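PDB 3VWC: serine protease inhibitor 1 from Coprinopsis cinerea, which probably inhibits serine proteases, as a beta-trefoil member of the I66 family of peptidase inhibitors. Local coordinates for residues Q89-V99 / P132-F143. Residues are numbered along the deposited sequence; the frame is centred on the assembly and turned at random.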
loop_
_atom_site.group_PDB
_atom_site.type_symbol
_atom_site.label_atom_id
_atom_site.label_comp_id
_atom_site.label_asym_id
_atom_site.label_seq_id
_atom_site.Cartn_x
_atom_site.Cartn_y
_atom_site.Cartn_z
ATOM N N GLN A 89 1.416 6.910 12.053
ATOM C CA GLN A 89 1.559 6.201 13.339
ATOM C C GLN A 89 2.920 6.547 13.922
ATOM O O GLN A 89 3.854 5.751 13.872
ATOM C CB GLN A 89 1.402 4.682 13.179
ATOM C CG GLN A 89 0.122 4.287 12.415
ATOM C CD GLN A 89 -1.153 4.630 13.184
ATOM O OE1 GLN A 89 -1.132 4.895 14.407
ATOM N NE2 GLN A 89 -2.297 4.656 12.461
ATOM N N PRO A 90 3.016 7.745 14.567
ATOM C CA PRO A 90 4.338 8.266 14.989
ATOM C C PRO A 90 5.044 7.439 16.073
ATOM O O PRO A 90 6.257 7.503 16.193
ATOM C CB PRO A 90 4.007 9.620 15.618
ATOM C CG PRO A 90 2.679 9.989 15.151
ATOM C CD PRO A 90 1.928 8.735 14.733
ATOM N N GLN A 91 4.252 6.648 16.793
ATOM C CA GLN A 91 4.744 5.695 17.786
ATOM C C GLN A 91 5.558 4.591 17.151
ATOM O O GLN A 91 6.258 3.829 17.864
ATOM C CB GLN A 91 3.590 5.148 18.660
ATOM C CG GLN A 91 2.658 4.160 17.917
ATOM C CD GLN A 91 1.493 4.808 17.141
ATOM O OE1 GLN A 91 1.543 5.957 16.713
ATOM N NE2 GLN A 91 0.455 4.006 16.891
ATOM N N HIS A 92 5.468 4.486 15.808
ATOM C CA HIS A 92 6.213 3.475 15.054
ATOM C C HIS A 92 7.318 4.069 14.184
ATOM O O HIS A 92 7.977 3.354 13.408
ATOM C CB HIS A 92 5.286 2.587 14.200
ATOM C CG HIS A 92 4.355 1.750 15.003
ATOM N ND1 HIS A 92 4.782 0.676 15.755
ATOM C CD2 HIS A 92 3.006 1.770 15.112
ATOM C CE1 HIS A 92 3.732 0.105 16.327
ATOM N NE2 HIS A 92 2.648 0.765 15.967
ATOM N N GLY A 93 7.424 5.387 14.229
ATOM C CA GLY A 93 8.475 6.115 13.508
ATOM C C GLY A 93 7.917 7.223 12.650
ATOM O O GLY A 93 6.717 7.239 12.325
ATOM N N GLU A 94 8.788 8.151 12.256
ATOM C CA GLU A 94 8.345 9.459 11.766
ATOM C C GLU A 94 7.500 9.450 10.487
ATOM O O GLU A 94 6.602 10.293 10.322
ATOM C CB GLU A 94 9.540 10.406 11.595
ATOM C CG GLU A 94 9.330 11.719 12.295
ATOM C CD GLU A 94 10.614 12.481 12.432
ATOM O OE1 GLU A 94 10.888 12.990 13.543
ATOM O OE2 GLU A 94 11.389 12.484 11.452
ATOM N N ASN A 95 7.870 8.569 9.556
ATOM C CA ASN A 95 7.283 8.490 8.209
ATOM C C ASN A 95 6.502 7.167 8.031
ATOM O O ASN A 95 6.384 6.629 6.915
ATOM C CB ASN A 95 8.427 8.563 7.192
ATOM C CG ASN A 95 9.090 9.913 7.179
ATOM O OD1 ASN A 95 8.426 10.942 7.257
ATOM N ND2 ASN A 95 10.415 9.913 7.177
ATOM N N VAL A 96 6.009 6.621 9.134
ATOM C CA VAL A 96 5.285 5.347 9.151
ATOM C C VAL A 96 3.748 5.529 9.201
ATOM O O VAL A 96 3.236 6.352 9.975
ATOM C CB VAL A 96 5.752 4.484 10.343
ATOM C CG1 VAL A 96 4.968 3.184 10.422
ATOM C CG2 VAL A 96 7.264 4.154 10.210
ATOM N N PHE A 97 3.030 4.751 8.387
ATOM C CA PHE A 97 1.583 4.919 8.180
ATOM C C PHE A 97 0.887 3.580 8.204
ATOM O O PHE A 97 1.461 2.565 7.773
ATOM C CB PHE A 97 1.345 5.541 6.780
ATOM C CG PHE A 97 1.888 6.942 6.654
ATOM C CD1 PHE A 97 3.232 7.158 6.324
ATOM C CD2 PHE A 97 1.068 8.037 6.923
ATOM C CE1 PHE A 97 3.754 8.460 6.288
ATOM C CE2 PHE A 97 1.564 9.347 6.699
ATOM C CZ PHE A 97 2.891 9.551 6.421
ATOM N N THR A 98 -0.409 3.607 8.519
ATOM C CA THR A 98 -1.351 2.560 8.058
ATOM C C THR A 98 -2.129 3.080 6.850
ATOM O O THR A 98 -2.257 4.295 6.637
ATOM C CB THR A 98 -2.367 2.178 9.165
ATOM O OG1 THR A 98 -2.967 3.391 9.663
ATOM C CG2 THR A 98 -1.601 1.514 10.329
ATOM N N VAL A 99 -2.633 2.136 6.041
ATOM C CA VAL A 99 -3.388 2.472 4.822
ATOM C C VAL A 99 -4.658 1.648 4.869
ATOM O O VAL A 99 -4.598 0.410 4.738
ATOM C CB VAL A 99 -2.579 2.136 3.532
ATOM C CG1 VAL A 99 -3.381 2.564 2.318
ATOM C CG2 VAL A 99 -1.242 2.822 3.575
ATOM N N PRO A 132 -0.966 4.759 22.673
ATOM C CA PRO A 132 -1.735 4.504 21.449
ATOM C C PRO A 132 -1.659 3.029 21.023
ATOM O O PRO A 132 -0.822 2.294 21.548
ATOM C CB PRO A 132 -0.994 5.364 20.412
ATOM C CG PRO A 132 0.428 5.319 20.848
ATOM C CD PRO A 132 0.355 5.349 22.402
ATOM N N PRO A 133 -2.548 2.589 20.136
ATOM C CA PRO A 133 -2.464 1.221 19.647
ATOM C C PRO A 133 -1.116 0.918 19.028
ATOM O O PRO A 133 -0.447 1.817 18.462
ATOM C CB PRO A 133 -3.561 1.134 18.584
ATOM C CG PRO A 133 -4.485 2.278 18.907
ATOM C CD PRO A 133 -3.591 3.370 19.442
ATOM N N ARG A 134 -0.631 -0.286 19.262
ATOM C CA ARG A 134 0.596 -0.673 18.595
ATOM C C ARG A 134 0.306 -1.719 17.524
ATOM O O ARG A 134 -0.297 -2.755 17.781
ATOM C CB ARG A 134 1.623 -1.179 19.605
ATOM C CG ARG A 134 2.269 0.032 20.329
ATOM C CD ARG A 134 3.666 -0.221 20.900
ATOM N NE ARG A 134 4.740 -0.390 19.898
ATOM C CZ ARG A 134 5.474 0.598 19.372
ATOM N NH1 ARG A 134 5.209 1.871 19.664
ATOM N NH2 ARG A 134 6.454 0.300 18.502
ATOM N N TYR A 135 0.636 -1.368 16.286
ATOM C CA TYR A 135 0.314 -2.226 15.165
ATOM C C TYR A 135 1.458 -3.204 14.929
ATOM O O TYR A 135 2.633 -2.858 15.068
ATOM C CB TYR A 135 0.155 -1.340 13.941
ATOM C CG TYR A 135 -1.068 -0.481 13.987
ATOM C CD1 TYR A 135 -2.246 -0.917 13.376
ATOM C CD2 TYR A 135 -1.082 0.756 14.666
ATOM C CE1 TYR A 135 -3.394 -0.105 13.384
ATOM C CE2 TYR A 135 -2.220 1.538 14.708
ATOM C CZ TYR A 135 -3.383 1.075 14.123
ATOM O OH TYR A 135 -4.524 1.841 14.131
ATOM N N PRO A 136 1.125 -4.410 14.488
ATOM C CA PRO A 136 2.169 -5.298 13.981
ATOM C C PRO A 136 2.829 -4.737 12.713
ATOM O O PRO A 136 2.184 -4.009 11.929
ATOM C CB PRO A 136 1.408 -6.597 13.657
ATOM C CG PRO A 136 0.011 -6.076 13.299
ATOM C CD PRO A 136 -0.242 -4.926 14.253
ATOM N N ALA A 137 4.089 -5.110 12.466
ATOM C CA ALA A 137 4.799 -4.576 11.325
ATOM C C ALA A 137 4.136 -4.906 9.984
ATOM O O ALA A 137 4.375 -4.179 8.970
ATOM C CB ALA A 137 6.261 -5.121 11.309
ATOM N N THR A 138 3.372 -6.008 9.988
ATOM C CA THR A 138 2.624 -6.451 8.812
ATOM C C THR A 138 1.649 -5.379 8.290
ATOM O O THR A 138 1.221 -5.437 7.133
ATOM C CB THR A 138 1.806 -7.664 9.186
ATOM O OG1 THR A 138 0.987 -7.260 10.295
ATOM C CG2 THR A 138 2.747 -8.827 9.570
ATOM N N GLU A 139 1.329 -4.377 9.107
ATOM C CA GLU A 139 0.299 -3.388 8.753
ATOM C C GLU A 139 0.877 -1.987 8.655
ATOM O O GLU A 139 0.143 -1.040 8.431
ATOM C CB GLU A 139 -0.821 -3.395 9.822
ATOM C CG GLU A 139 -1.428 -4.807 9.954
ATOM C CD GLU A 139 -2.505 -4.890 11.010
ATOM O OE1 GLU A 139 -2.458 -4.016 11.930
ATOM O OE2 GLU A 139 -3.284 -5.854 10.999
ATOM N N LEU A 140 2.215 -1.886 8.724
ATOM C CA LEU A 140 2.910 -0.586 8.723
ATOM C C LEU A 140 3.789 -0.404 7.485
ATOM O O LEU A 140 4.481 -1.352 7.052
ATOM C CB LEU A 140 3.760 -0.472 10.005
ATOM C CG LEU A 140 2.895 -0.518 11.296
ATOM C CD1 LEU A 140 3.913 -0.535 12.424
ATOM C CD2 LEU A 140 1.967 0.716 11.421
ATOM N N PHE A 141 3.720 0.781 6.901
ATOM C CA PHE A 141 4.474 1.118 5.702
ATOM C C PHE A 141 5.207 2.431 5.923
ATOM O O PHE A 141 4.633 3.371 6.427
ATOM C CB PHE A 141 3.458 1.246 4.566
ATOM C CG PHE A 141 2.774 -0.040 4.299
ATOM C CD1 PHE A 141 1.691 -0.435 5.086
ATOM C CD2 PHE A 141 3.348 -1.001 3.477
ATOM C CE1 PHE A 141 1.109 -1.706 4.950
ATOM C CE2 PHE A 141 2.754 -2.226 3.319
ATOM C CZ PHE A 141 1.679 -2.619 4.084
ATOM N N THR A 142 6.428 2.522 5.406
ATOM C CA THR A 142 7.164 3.778 5.406
ATOM C C THR A 142 7.001 4.502 4.086
ATOM O O THR A 142 7.288 3.903 3.021
ATOM C CB THR A 142 8.649 3.554 5.690
ATOM O OG1 THR A 142 8.795 2.846 6.920
ATOM C CG2 THR A 142 9.421 4.884 5.843
ATOM N N PHE A 143 6.403 5.684 4.105
ATOM C CA PHE A 143 6.211 6.495 2.882
ATOM C C PHE A 143 7.260 7.600 2.954
ATOM O O PHE A 143 7.200 8.449 3.857
ATOM C CB PHE A 143 4.839 7.161 2.862
ATOM C CG PHE A 143 3.727 6.286 2.370
ATOM C CD1 PHE A 143 3.299 5.158 3.093
ATOM C CD2 PHE A 143 3.059 6.605 1.198
ATOM C CE1 PHE A 143 2.206 4.380 2.664
ATOM C CE2 PHE A 143 1.991 5.846 0.755
ATOM C CZ PHE A 143 1.568 4.704 1.465
HETATM O O HOH W 1 -4.134 4.189 16.037
HETATM O O HOH W 2 6.392 10.837 4.987
HETATM O O HOH W 3 -5.079 2.551 11.388
HETATM O O HOH W 4 -2.030 -0.686 6.705
#
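Phe97 and Phe141 form an antiparallel hydrogen-bonded pair between two neighbouring strands of the beta-trefoil, their N-to-C directions 115° apart, with Phe97 N to Phe141 O at 2.9 Å and Phe143 N to Asn95 O extending the pairing. On the face carrying these two phenylalanines, Phe97 CD1 meets Phe143 CD1 at 3.8 Å, the rings inclined rather than stacked, and Val99 CG2 packs against the Phe143 ring. Val96 lies on the other face, where its CG1 touches Leu140 CB.

Before the strands pair, the 3-10 turn 90-92 rests on the extended run 132-135. His92 is sandwiched there: Leu140 CD1 sits over one ring face, 3.6 Å from the centroid, and Gln91 CG lies over the opposite one. Tyr135 N donates to His92 NE2 (2.9 Å), so ND1 probably carries the proton. Gln91 folds back through a bend at chi2 (-87°), and its NE2 bridges Pro133 O, 2.8 Å away, and Gln89 OE1. Arg134 passes Gln91 in the opposite direction and donates through NH1 to Gln91 O, from above the carbonyl plane. Gln89 in turn gives NE2 to Thr98 OG1, while the methyl CG2 of Thr98 stands over the centre of the Tyr135 ring, 4.0 Å from its centroid.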